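Local coordinates for protein acyl-CoA dehydrogenase (Geobacillus kaustophilus, PDB 2PG0) that probably catalyses the FAD-dependent dehydrogenation of acyl chains at the alpha-beta position, as a member of the acyl-CoA dehydrogenase family, at residues H15-A20 and S74-E79; A139-T144 and A173-P178; S188-E193 and A223-Y228. One frame throughout, in Å; residues are numbered along the deposited sequence.

Contact 1. Residues H15-A20 and S74-E79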
ATOM      1  N   HIS A  15      32.933  18.888  -0.504  1.00 20.78           N
ATOM      2  CA  HIS A  15      32.517  19.095   0.878  1.00 21.68           C
ATOM      3  C   HIS A  15      32.764  20.521   1.351  1.00 22.03           C
ATOM      4  O   HIS A  15      31.904  21.100   2.013  1.00 21.74           O
ATOM      5  CB  HIS A  15      33.174  18.075   1.814  1.00 21.86           C
ATOM      6  CG  HIS A  15      32.733  16.667   1.559  1.00 23.04           C
ATOM      7  ND1 HIS A  15      33.620  15.630   1.360  1.00 25.18           N
ATOM      8  CD2 HIS A  15      31.496  16.132   1.440  1.00 23.63           C
ATOM      9  CE1 HIS A  15      32.946  14.513   1.148  1.00 24.17           C
ATOM     10  NE2 HIS A  15      31.656  14.790   1.191  1.00 24.65           N
ATOM     11  N   MET A  16      33.920  21.088   1.000  1.00 22.55           N
ATOM     12  CA  MET A  16      34.178  22.499   1.316  1.00 23.87           C
ATOM     13  C   MET A  16      33.283  23.423   0.491  1.00 22.10           C
ATOM     14  O   MET A  16      32.807  24.439   1.000  1.00 21.70           O
ATOM     15  CB  MET A  16      35.665  22.907   1.241  1.00 23.78           C
ATOM     16  CG  MET A  16      36.587  22.107   0.342  1.00 26.17           C
ATOM     17  SD  MET A  16      38.366  22.390   0.679  1.00 29.46           S
ATOM     18  CE  MET A  16      38.659  21.357   2.109  1.00 30.15           C
ATOM     19  N   PHE A  17      33.036  23.051  -0.765  1.00 21.03           N
ATOM     20  CA  PHE A  17      32.106  23.798  -1.615  1.00 20.11           C
ATOM     21  C   PHE A  17      30.689  23.839  -1.035  1.00 19.12           C
ATOM     22  O   PHE A  17      30.052  24.897  -1.041  1.00 18.81           O
ATOM     23  CB  PHE A  17      32.081  23.250  -3.048  1.00 20.40           C
ATOM     24  CG  PHE A  17      31.043  23.899  -3.924  1.00 21.11           C
ATOM     25  CD1 PHE A  17      31.292  25.129  -4.527  1.00 22.78           C
ATOM     26  CD2 PHE A  17      29.803  23.289  -4.129  1.00 21.76           C
ATOM     27  CE1 PHE A  17      30.325  25.737  -5.331  1.00 23.29           C
ATOM     28  CE2 PHE A  17      28.834  23.893  -4.932  1.00 20.94           C
ATOM     29  CZ  PHE A  17      29.092  25.110  -5.530  1.00 21.63           C
ATOM     30  N   ARG A  18      30.199  22.690  -0.561  1.00 18.14           N
ATOM     31  CA  ARG A  18      28.873  22.616   0.052  1.00 17.05           C
ATOM     32  C   ARG A  18      28.746  23.579   1.231  1.00 17.36           C
ATOM     33  O   ARG A  18      27.738  24.280   1.362  1.00 16.49           O
ATOM     34  CB  ARG A  18      28.529  21.194   0.505  1.00 16.97           C
ATOM     35  CG  ARG A  18      27.064  21.037   0.926  1.00 16.18           C
ATOM     36  CD  ARG A  18      26.798  19.699   1.599  1.00 16.65           C
ATOM     37  NE  ARG A  18      26.985  18.578   0.678  1.00 16.54           N
ATOM     38  CZ  ARG A  18      26.047  18.106  -0.144  1.00 17.97           C
ATOM     39  NH1 ARG A  18      24.836  18.659  -0.179  1.00 17.36           N
ATOM     40  NH2 ARG A  18      26.320  17.076  -0.938  1.00 17.83           N
ATOM     41  N   ALA A  19      29.773  23.609   2.080  1.00 17.03           N
ATOM     42  CA  ALA A  19      29.782  24.497   3.238  1.00 17.04           C
ATOM     43  C   ALA A  19      29.774  25.967   2.808  1.00 16.96           C
ATOM     44  O   ALA A  19      29.051  26.780   3.394  1.00 17.04           O
ATOM     45  CB  ALA A  19      30.984  24.196   4.138  1.00 17.26           C
ATOM     46  N   ALA A  20      30.562  26.297   1.784  1.00 17.20           N
ATOM     47  CA  ALA A  20      30.626  27.668   1.259  1.00 17.10           C
ATOM     48  C   ALA A  20      29.285  28.093   0.648  1.00 17.05           C
ATOM     49  O   ALA A  20      28.810  29.215   0.869  1.00 16.42           O
ATOM     50  CB  ALA A  20      31.749  27.805   0.233  1.00 17.44           C
ATOM     51  N   SER A  74      27.131  20.317  -9.407  1.00 14.04           N
ATOM     52  CA  SER A  74      25.704  20.554  -9.679  1.00 14.19           C
ATOM     53  C   SER A  74      24.802  19.811  -8.701  1.00 13.47           C
ATOM     54  O   SER A  74      23.770  20.341  -8.285  1.00 13.77           O
ATOM     55  CB  SER A  74      25.348  20.184 -11.119  1.00 13.76           C
ATOM     56  OG  SER A  74      25.743  21.218 -12.007  1.00 16.58           O
ATOM     57  N   VAL A  75      25.189  18.587  -8.341  1.00 13.33           N
ATOM     58  CA  VAL A  75      24.461  17.818  -7.329  1.00 13.10           C
ATOM     59  C   VAL A  75      24.405  18.605  -6.017  1.00 13.09           C
ATOM     60  O   VAL A  75      23.337  18.776  -5.429  1.00 12.75           O
ATOM     61  CB  VAL A  75      25.086  16.424  -7.097  1.00 13.21           C
ATOM     62  CG1 VAL A  75      24.368  15.689  -5.950  1.00 13.71           C
ATOM     63  CG2 VAL A  75      25.029  15.600  -8.385  1.00 13.37           C
ATOM     64  N   VAL A  76      25.561  19.110  -5.583  1.00 12.74           N
ATOM     65  CA  VAL A  76      25.632  19.903  -4.357  1.00 13.10           C
ATOM     66  C   VAL A  76      24.725  21.138  -4.429  1.00 12.91           C
ATOM     67  O   VAL A  76      23.951  21.398  -3.506  1.00 13.04           O
ATOM     68  CB  VAL A  76      27.086  20.318  -4.023  1.00 13.04           C
ATOM     69  CG1 VAL A  76      27.098  21.353  -2.893  1.00 13.56           C
ATOM     70  CG2 VAL A  76      27.904  19.080  -3.636  1.00 13.78           C
ATOM     71  N   ILE A  77      24.826  21.890  -5.526  1.00 12.97           N
ATOM     72  CA  ILE A  77      24.033  23.105  -5.698  1.00 13.38           C
ATOM     73  C   ILE A  77      22.545  22.784  -5.592  1.00 13.32           C
ATOM     74  O   ILE A  77      21.814  23.412  -4.816  1.00 12.96           O
ATOM     75  CB  ILE A  77      24.371  23.841  -7.029  1.00 13.03           C
ATOM     76  CG1 ILE A  77      25.747  24.515  -6.923  1.00 14.01           C
ATOM     77  CG2 ILE A  77      23.312  24.897  -7.366  1.00 13.52           C
ATOM     78  CD1 ILE A  77      26.337  24.943  -8.262  1.00 13.77           C
ATOM     79  N   ASN A  78      22.097  21.794  -6.356  1.00 13.57           N
ATOM     80  CA  ASN A  78      20.670  21.486  -6.384  1.00 13.80           C
ATOM     81  C   ASN A  78      20.141  20.946  -5.062  1.00 13.06           C
ATOM     82  O   ASN A  78      19.015  21.274  -4.665  1.00 12.98           O
ATOM     83  CB  ASN A  78      20.344  20.571  -7.552  1.00 14.80           C
ATOM     84  CG  ASN A  78      20.694  21.205  -8.884  1.00 15.93           C
ATOM     85  OD1 ASN A  78      20.772  22.436  -8.998  1.00 21.19           O
ATOM     86  ND2 ASN A  78      20.928  20.384  -9.883  1.00 17.53           N
ATOM     87  N   GLU A  79      20.959  20.155  -4.370  1.00 12.27           N
ATOM     88  CA  GLU A  79      20.584  19.641  -3.043  1.00 12.43           C
ATOM     89  C   GLU A  79      20.439  20.793  -2.054  1.00 12.50           C
ATOM     90  O   GLU A  79      19.428  20.902  -1.347  1.00 11.92           O
ATOM     91  CB  GLU A  79      21.611  18.646  -2.522  1.00 12.57           C
ATOM     92  CG  GLU A  79      21.502  17.266  -3.134  1.00 14.35           C
ATOM     93  CD  GLU A  79      22.522  16.288  -2.582  1.00 16.99           C
ATOM     94  OE1 GLU A  79      23.381  16.681  -1.746  1.00 18.16           O
ATOM     95  OE2 GLU A  79      22.470  15.114  -3.003  1.00 17.61           O
TER
HETATM   96  O   HOH W   1      25.098  14.376  -2.490  1.00 21.21           O

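Contact 2. Residues A139-T144 and A173-P178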
ATOM      1  N   ALA A 139       5.347  14.240 -29.138  1.00 22.12           N
ATOM      2  CA  ALA A 139       5.405  14.164 -30.598  1.00 22.75           C
ATOM      3  C   ALA A 139       4.213  14.879 -31.248  1.00 23.03           C
ATOM      4  O   ALA A 139       4.263  15.223 -32.427  1.00 23.22           O
ATOM      5  CB  ALA A 139       5.500  12.711 -31.063  1.00 22.71           C
ATOM      6  N   ASN A 140       3.168  15.135 -30.454  1.00 23.26           N
ATOM      7  CA  ASN A 140       1.922  15.738 -30.934  1.00 23.64           C
ATOM      8  C   ASN A 140       1.806  17.255 -30.704  1.00 23.41           C
ATOM      9  O   ASN A 140       0.722  17.830 -30.839  1.00 23.41           O
ATOM     10  CB  ASN A 140       0.718  15.009 -30.315  1.00 23.95           C
ATOM     11  CG  ASN A 140      -0.580  15.292 -31.046  1.00 25.10           C
ATOM     12  OD1 ASN A 140      -0.631  15.275 -32.278  1.00 26.57           O
ATOM     13  ND2 ASN A 140      -1.642  15.554 -30.288  1.00 27.03           N
ATOM     14  N   ILE A 141       2.917  17.902 -30.358  1.00 23.36           N
ATOM     15  CA  ILE A 141       2.945  19.369 -30.233  1.00 23.74           C
ATOM     16  C   ILE A 141       2.606  20.024 -31.575  1.00 23.66           C
ATOM     17  O   ILE A 141       2.892  19.455 -32.631  1.00 24.12           O
ATOM     18  CB  ILE A 141       4.308  19.888 -29.706  1.00 23.46           C
ATOM     19  CG1 ILE A 141       5.470  19.401 -30.582  1.00 22.91           C
ATOM     20  CG2 ILE A 141       4.495  19.498 -28.235  1.00 23.76           C
ATOM     21  CD1 ILE A 141       6.779  20.167 -30.363  1.00 24.25           C
ATOM     22  N   SER A 142       1.986  21.198 -31.541  1.00 23.69           N
ATOM     23  CA  SER A 142       1.536  21.831 -32.775  1.00 23.80           C
ATOM     24  C   SER A 142       2.064  23.250 -33.023  1.00 23.52           C
ATOM     25  O   SER A 142       1.704  23.881 -34.025  1.00 23.04           O
ATOM     26  CB  SER A 142       0.008  21.779 -32.872  1.00 24.10           C
ATOM     27  OG  SER A 142      -0.595  22.549 -31.849  1.00 25.77           O
ATOM     28  N   THR A 143       2.926  23.746 -32.131  1.00 23.02           N
ATOM     29  CA  THR A 143       3.618  25.022 -32.372  1.00 22.85           C
ATOM     30  C   THR A 143       4.419  24.894 -33.666  1.00 22.56           C
ATOM     31  O   THR A 143       5.192  23.957 -33.825  1.00 22.83           O
ATOM     32  CB  THR A 143       4.542  25.441 -31.184  1.00 22.68           C
ATOM     33  OG1 THR A 143       3.745  25.676 -30.014  1.00 22.85           O
ATOM     34  CG2 THR A 143       5.314  26.725 -31.511  1.00 22.69           C
ATOM     35  N   THR A 144       4.202  25.824 -34.595  1.00 22.45           N
ATOM     36  CA  THR A 144       4.875  25.784 -35.886  1.00 22.71           C
ATOM     37  C   THR A 144       5.921  26.884 -36.029  1.00 22.96           C
ATOM     38  O   THR A 144       5.785  27.970 -35.463  1.00 22.52           O
ATOM     39  CB  THR A 144       3.880  25.908 -37.071  1.00 22.54           C
ATOM     40  OG1 THR A 144       3.171  27.146 -36.972  1.00 22.63           O
ATOM     41  CG2 THR A 144       2.888  24.754 -37.073  1.00 22.57           C
ATOM     42  N   ALA A 173      10.604  24.001 -28.498  1.00 20.45           N
ATOM     43  CA  ALA A 173      10.355  22.862 -29.386  1.00 21.58           C
ATOM     44  C   ALA A 173       9.179  23.206 -30.293  1.00 22.32           C
ATOM     45  O   ALA A 173       8.089  23.517 -29.818  1.00 22.02           O
ATOM     46  CB  ALA A 173      10.073  21.587 -28.583  1.00 21.29           C
ATOM     47  N   CYS A 174       9.408  23.170 -31.601  1.00 23.82           N
ATOM     48  CA  CYS A 174       8.373  23.553 -32.560  1.00 25.32           C
ATOM     49  C   CYS A 174       8.428  22.679 -33.804  1.00 25.70           C
ATOM     50  O   CYS A 174       9.432  22.021 -34.063  1.00 25.72           O
ATOM     51  CB  CYS A 174       8.525  25.022 -32.942  1.00 25.69           C
ATOM     52  SG  CYS A 174      10.200  25.436 -33.413  1.00 28.93           S
ATOM     53  N   LYS A 175       7.338  22.662 -34.566  1.00 26.39           N
ATOM     54  CA  LYS A 175       7.306  21.883 -35.794  1.00 27.41           C
ATOM     55  C   LYS A 175       7.700  22.745 -36.990  1.00 27.86           C
ATOM     56  O   LYS A 175       6.938  23.605 -37.432  1.00 27.63           O
ATOM     57  CB  LYS A 175       5.939  21.218 -35.994  1.00 27.54           C
ATOM     58  CG  LYS A 175       5.658  20.085 -35.001  1.00 28.22           C
ATOM     59  CD  LYS A 175       4.782  19.002 -35.622  1.00 30.15           C
ATOM     60  CE  LYS A 175       4.411  17.917 -34.613  1.00 30.67           C
ATOM     61  NZ  LYS A 175       5.602  17.188 -34.111  1.00 31.82           N
ATOM     62  N   THR A 176       8.918  22.526 -37.479  1.00 28.88           N
ATOM     63  CA  THR A 176       9.394  23.171 -38.706  1.00 30.16           C
ATOM     64  C   THR A 176       8.835  22.477 -39.957  1.00 31.29           C
ATOM     65  O   THR A 176       8.805  23.060 -41.044  1.00 31.45           O
ATOM     66  CB  THR A 176      10.932  23.221 -38.768  1.00 29.93           C
ATOM     67  OG1 THR A 176      11.474  21.964 -38.342  1.00 29.24           O
ATOM     68  CG2 THR A 176      11.465  24.336 -37.874  1.00 29.91           C
ATOM     69  N   ASP A 177       8.393  21.231 -39.788  1.00 32.78           N
ATOM     70  CA  ASP A 177       7.660  20.506 -40.823  1.00 34.18           C
ATOM     71  C   ASP A 177       6.520  19.714 -40.176  1.00 35.09           C
ATOM     72  O   ASP A 177       6.731  18.593 -39.711  1.00 35.21           O
ATOM     73  CB  ASP A 177       8.595  19.584 -41.613  1.00 34.31           C
ATOM     74  CG  ASP A 177       7.881  18.833 -42.743  1.00 35.24           C
ATOM     75  OD1 ASP A 177       6.695  19.125 -43.043  1.00 35.79           O
ATOM     76  OD2 ASP A 177       8.520  17.938 -43.337  1.00 36.14           O
ATOM     77  N   PRO A 178       5.305  20.297 -40.146  1.00 36.18           N
ATOM     78  CA  PRO A 178       4.149  19.642 -39.524  1.00 37.12           C
ATOM     79  C   PRO A 178       3.683  18.389 -40.264  1.00 38.05           C
ATOM     80  O   PRO A 178       2.986  17.556 -39.678  1.00 38.35           O
ATOM     81  CB  PRO A 178       3.052  20.717 -39.582  1.00 37.17           C
ATOM     82  CG  PRO A 178       3.752  21.994 -39.895  1.00 36.73           C
ATOM     83  CD  PRO A 178       4.949  21.614 -40.699  1.00 36.28           C
TER

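Contact 3. Residues S188-E193 and A223-Y228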
ATOM      1  N   SER A 188      11.995  20.715 -34.266  1.00 23.97           N
ATOM      2  CA  SER A 188      13.272  21.403 -34.173  1.00 23.32           C
ATOM      3  C   SER A 188      13.330  22.210 -32.891  1.00 22.73           C
ATOM      4  O   SER A 188      12.293  22.554 -32.324  1.00 22.57           O
ATOM      5  CB  SER A 188      13.447  22.344 -35.362  1.00 23.51           C
ATOM      6  OG  SER A 188      13.464  21.619 -36.577  1.00 24.58           O
ATOM      7  N   LEU A 189      14.542  22.512 -32.440  1.00 22.16           N
ATOM      8  CA  LEU A 189      14.732  23.402 -31.298  1.00 21.90           C
ATOM      9  C   LEU A 189      15.161  24.781 -31.782  1.00 21.88           C
ATOM     10  O   LEU A 189      16.099  24.911 -32.559  1.00 21.91           O
ATOM     11  CB  LEU A 189      15.734  22.823 -30.291  1.00 21.52           C
ATOM     12  CG  LEU A 189      15.398  21.445 -29.703  1.00 21.33           C
ATOM     13  CD1 LEU A 189      16.413  21.049 -28.637  1.00 21.14           C
ATOM     14  CD2 LEU A 189      13.968  21.390 -29.150  1.00 21.13           C
ATOM     15  N   LEU A 190      14.448  25.801 -31.325  1.00 21.67           N
ATOM     16  CA  LEU A 190      14.700  27.172 -31.733  1.00 22.21           C
ATOM     17  C   LEU A 190      14.824  28.055 -30.489  1.00 22.19           C
ATOM     18  O   LEU A 190      13.947  28.049 -29.626  1.00 21.94           O
ATOM     19  CB  LEU A 190      13.559  27.643 -32.642  1.00 21.98           C
ATOM     20  CG  LEU A 190      13.578  29.014 -33.319  1.00 23.46           C
ATOM     21  CD1 LEU A 190      14.755  29.154 -34.279  1.00 23.83           C
ATOM     22  CD2 LEU A 190      12.272  29.223 -34.059  1.00 22.95           C
ATOM     23  N   VAL A 191      15.924  28.796 -30.390  1.00 22.14           N
ATOM     24  CA  VAL A 191      16.127  29.702 -29.256  1.00 22.36           C
ATOM     25  C   VAL A 191      15.357  31.004 -29.481  1.00 22.46           C
ATOM     26  O   VAL A 191      15.564  31.694 -30.487  1.00 22.50           O
ATOM     27  CB  VAL A 191      17.637  29.990 -29.010  1.00 22.48           C
ATOM     28  CG1 VAL A 191      17.821  31.014 -27.891  1.00 22.92           C
ATOM     29  CG2 VAL A 191      18.385  28.702 -28.699  1.00 22.91           C
ATOM     30  N   VAL A 192      14.465  31.335 -28.553  1.00 22.16           N
ATOM     31  CA  VAL A 192      13.699  32.577 -28.645  1.00 22.48           C
ATOM     32  C   VAL A 192      14.188  33.551 -27.583  1.00 22.89           C
ATOM     33  O   VAL A 192      14.211  33.232 -26.394  1.00 22.71           O
ATOM     34  CB  VAL A 192      12.173  32.342 -28.532  1.00 22.20           C
ATOM     35  CG1 VAL A 192      11.408  33.670 -28.543  1.00 22.23           C
ATOM     36  CG2 VAL A 192      11.690  31.451 -29.674  1.00 22.39           C
ATOM     37  N   GLU A 193      14.582  34.740 -28.024  1.00 23.30           N
ATOM     38  CA  GLU A 193      15.143  35.743 -27.125  1.00 24.12           C
ATOM     39  C   GLU A 193      14.066  36.698 -26.622  1.00 23.91           C
ATOM     40  O   GLU A 193      13.042  36.887 -27.273  1.00 23.89           O
ATOM     41  CB  GLU A 193      16.274  36.502 -27.829  1.00 23.99           C
ATOM     42  CG  GLU A 193      17.456  35.620 -28.190  1.00 24.97           C
ATOM     43  CD  GLU A 193      18.549  36.359 -28.941  1.00 26.40           C
ATOM     44  OE1 GLU A 193      18.282  36.835 -30.065  1.00 29.19           O
ATOM     45  OE2 GLU A 193      19.681  36.448 -28.408  1.00 28.75           O
ATOM     46  N   ALA A 223       5.634  35.066 -34.348  1.00 27.05           N
ATOM     47  CA  ALA A 223       6.892  35.442 -33.718  1.00 27.01           C
ATOM     48  C   ALA A 223       7.997  35.405 -34.758  1.00 26.95           C
ATOM     49  O   ALA A 223       8.182  34.393 -35.434  1.00 26.33           O
ATOM     50  CB  ALA A 223       7.205  34.509 -32.566  1.00 26.87           C
ATOM     51  N   LYS A 224       8.711  36.521 -34.887  1.00 27.10           N
ATOM     52  CA  LYS A 224       9.764  36.664 -35.892  1.00 27.64           C
ATOM     53  C   LYS A 224      11.118  36.332 -35.271  1.00 27.09           C
ATOM     54  O   LYS A 224      11.732  37.172 -34.608  1.00 27.24           O
ATOM     55  CB  LYS A 224       9.757  38.087 -36.472  1.00 27.48           C
ATOM     56  CG  LYS A 224      10.356  38.199 -37.866  1.00 28.79           C
ATOM     57  CD  LYS A 224      10.457  39.659 -38.324  1.00 29.25           C
ATOM     58  CE  LYS A 224      11.020  39.768 -39.745  1.00 31.98           C
ATOM     59  NZ  LYS A 224      10.158  39.080 -40.760  1.00 32.97           N
ATOM     60  N   VAL A 225      11.567  35.098 -35.479  1.00 26.70           N
ATOM     61  CA  VAL A 225      12.792  34.598 -34.859  1.00 26.56           C
ATOM     62  C   VAL A 225      13.882  34.412 -35.915  1.00 26.38           C
ATOM     63  O   VAL A 225      13.663  33.700 -36.896  1.00 26.30           O
ATOM     64  CB  VAL A 225      12.544  33.252 -34.112  1.00 26.49           C
ATOM     65  CG1 VAL A 225      13.806  32.783 -33.396  1.00 26.39           C
ATOM     66  CG2 VAL A 225      11.395  33.385 -33.122  1.00 26.30           C
ATOM     67  N   PRO A 226      15.060  35.047 -35.720  1.00 26.57           N
ATOM     68  CA  PRO A 226      16.166  34.872 -36.669  1.00 26.63           C
ATOM     69  C   PRO A 226      16.492  33.400 -36.900  1.00 26.71           C
ATOM     70  O   PRO A 226      16.512  32.615 -35.949  1.00 26.79           O
ATOM     71  CB  PRO A 226      17.346  35.559 -35.967  1.00 26.65           C
ATOM     72  CG  PRO A 226      16.726  36.560 -35.078  1.00 26.71           C
ATOM     73  CD  PRO A 226      15.426  35.956 -34.617  1.00 26.52           C
ATOM     74  N   ALA A 227      16.742  33.039 -38.157  1.00 26.82           N
ATOM     75  CA  ALA A 227      17.122  31.676 -38.523  1.00 27.02           C
ATOM     76  C   ALA A 227      18.421  31.236 -37.837  1.00 27.20           C
ATOM     77  O   ALA A 227      18.640  30.040 -37.622  1.00 26.99           O
ATOM     78  CB  ALA A 227      17.251  31.555 -40.030  1.00 27.36           C
ATOM     79  N   TYR A 228      19.266  32.216 -37.510  1.00 27.09           N
ATOM     80  CA  TYR A 228      20.485  32.022 -36.725  1.00 27.54           C
ATOM     81  C   TYR A 228      20.219  31.297 -35.398  1.00 26.86           C
ATOM     82  O   TYR A 228      21.102  30.619 -34.871  1.00 26.57           O
ATOM     83  CB  TYR A 228      21.133  33.390 -36.443  1.00 28.52           C
ATOM     84  CG  TYR A 228      22.299  33.361 -35.473  1.00 30.49           C
ATOM     85  CD1 TYR A 228      23.614  33.294 -35.939  1.00 31.74           C
ATOM     86  CD2 TYR A 228      22.091  33.410 -34.085  1.00 31.33           C
ATOM     87  CE1 TYR A 228      24.692  33.269 -35.051  1.00 32.61           C
ATOM     88  CE2 TYR A 228      23.162  33.375 -33.193  1.00 31.44           C
ATOM     89  CZ  TYR A 228      24.458  33.313 -33.685  1.00 31.73           C
ATOM     90  OH  TYR A 228      25.527  33.284 -32.817  1.00 32.09           O
TER

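Contact 1. Residues H15-A20 and S74-E79
Phe-17 and Arg-18 meet Val-76, Ile-77 and Glu-79 where two helices of the N-terminal helical domain of the acyl-CoA dehydrogenase fold pack side by side. Helices 12-28 and 71-84 run roughly parallel here: the two short segments cross at -29°, with their axes 9.9 Å apart at closest approach. The tight part is apolar. With Phe-17 CG anti to the backbone N (chi1 174°), the ring reaches across to helix 71-84 and meets it with its rim. Phe-17 CD2 lies 3.5 Å from Val-76 CG1, and Phe-17 CZ, at the far end of the ring, is 3.7 Å from Ile-77 CG1, which sits in the ring plane. Tyr-73 stacks edge-to-face with the same ring. Val-76 CG1 also fits against the base of Arg-18, 3.7 Å from its CA, so this one methyl is shared by two neighbours on helix 12-28.

On the other side of Val-76 the contact turns polar and hydrated. The Arg-18 chain bends at chi3 (-65°) and sends its guanidinium over Val-76 CG2, which touches one face near the rim, while Glu-79 comes in at the edge. Arg-18 NH1 and NH2 both grip Glu-79 OE1, at 2.9 and 3.1 Å, in a salt bridge whose two flat groups are nearly coplanar. Both bonds are bent, and NH1 meets the oxygen nearly along its C-O axis. Second partners complete the charge network: Glu-80 for Arg-18 NH1, and Arg-302 for Glu-79 OE2. This probably favours an ionised carboxylate at the buried Glu-79. A water lies beside the ion pair, donating to Glu-79 OE2 at 2.8 Å and accepting only a weak bond from Arg-18 NH2 at 3.3 Å.

Contact 2. Residues A139-T144 and A173-P178
The peptide carbonyls of Thr-143 and Ala-139 are both met by Lys-175, but from different sides. Lys-175 N approaches Thr-143 O in the carbonyl plane, at 2.6 Å and almost straight (177° at the hydrogen), whereas Lys-175 NZ sits above the plane of the Ala-139 carbonyl, 2.9 Å from Ala-139 O. The first bond belongs to a single beta bridge, Thr-144 with Lys-175, that joins the start of strand 144-148 to the end of strand 169-175 and so ties the two sheets of the beta-rich middle domain together. Thr-144 CA adds a CA-H...O contact to Lys-175 O at 3.4 Å.

To reach the loop, the lysine chain bends at chi2 and again at chi4 (-63°), crossing the Ile-141 side chain at a slant, with Lys-175 CE 2.9 Å from Ile-141 O. Pro-183 O also accepts from NZ, so two main-chain oxygens hold the amine of this buried residue. Apolar packing fills in around these bonds. Ile-141 CD1 rests 4.0 Å from Ala-173 CB, and Thr-143 CG2 touches Cys-174 CB while the Thr-143 hydroxyl bonds with Glu-131. At the outer end, Thr-144 CG2 touches the Pro-178 ring at CG, 4.0 Å away.

Contact 3. Residues S188-E193 and A223-Y228
Leu-190 reaches tip to tip into Val-225, its CG, CD1 and CD2 all gathered around one methyl, CG1; the closest of these approaches is CG to CG1, at 3.8 Å. With Leu-190 CG anti to the backbone nitrogen (chi1 -176°), the branched end points into the interface. Val-225 CG1 is also pressed against the main chain, 3.6 Å from Val-191 O, and its other methyl, CG2, meets Val-192 CG2 at 4.0 Å, the two valines crossing at about a right angle. An alanine at Leu-190 would remove the whole branched end, and Val-225 CG1 would probably be left facing a gap between the strands. Side chains meet side chains only through carbon, and the two segments share no hydrogen bond. The axes of the two short strand segments cross at 110° and come within 7.6 Å, in keeping with the steeply crossed beta-sheets of the acyl-CoA dehydrogenase middle domain. Val-191 O receives a hydrogen bond from Asn-229 ND2. Strand 187-193 lies between 169-175 and 230-231 in one sheet, while 223-226 pairs with 151-161 in the other; Val-154 of that strand touches both Leu-190 and Val-225, and helix 108-120 sets Trp-114 against Val-191.

In the fold
The three contacts follow one another along the chain, each closing before the next opens. Contact 1 belongs to the N-terminal helical domain, with its centre 38 Å from that of contact 2 and 35 Å from that of contact 3, touching neither. Contacts 2 and 3 are neighbours in the beta-rich middle domain, their centres 13 Å apart. Strands 169-175 and 187-193, adjacent and antiparallel in the four-stranded sheet, join them through Cys-174 with Ser-188 and Thr-176 with Ser-188. Both contacts connect that sheet, whose strand 125-128 carries the FAD-binding Ile-127, to the five-stranded one, so the join probably adjoins the cofactor site. The Ala-173 side chain of contact 2 is about 8 Å from FAD.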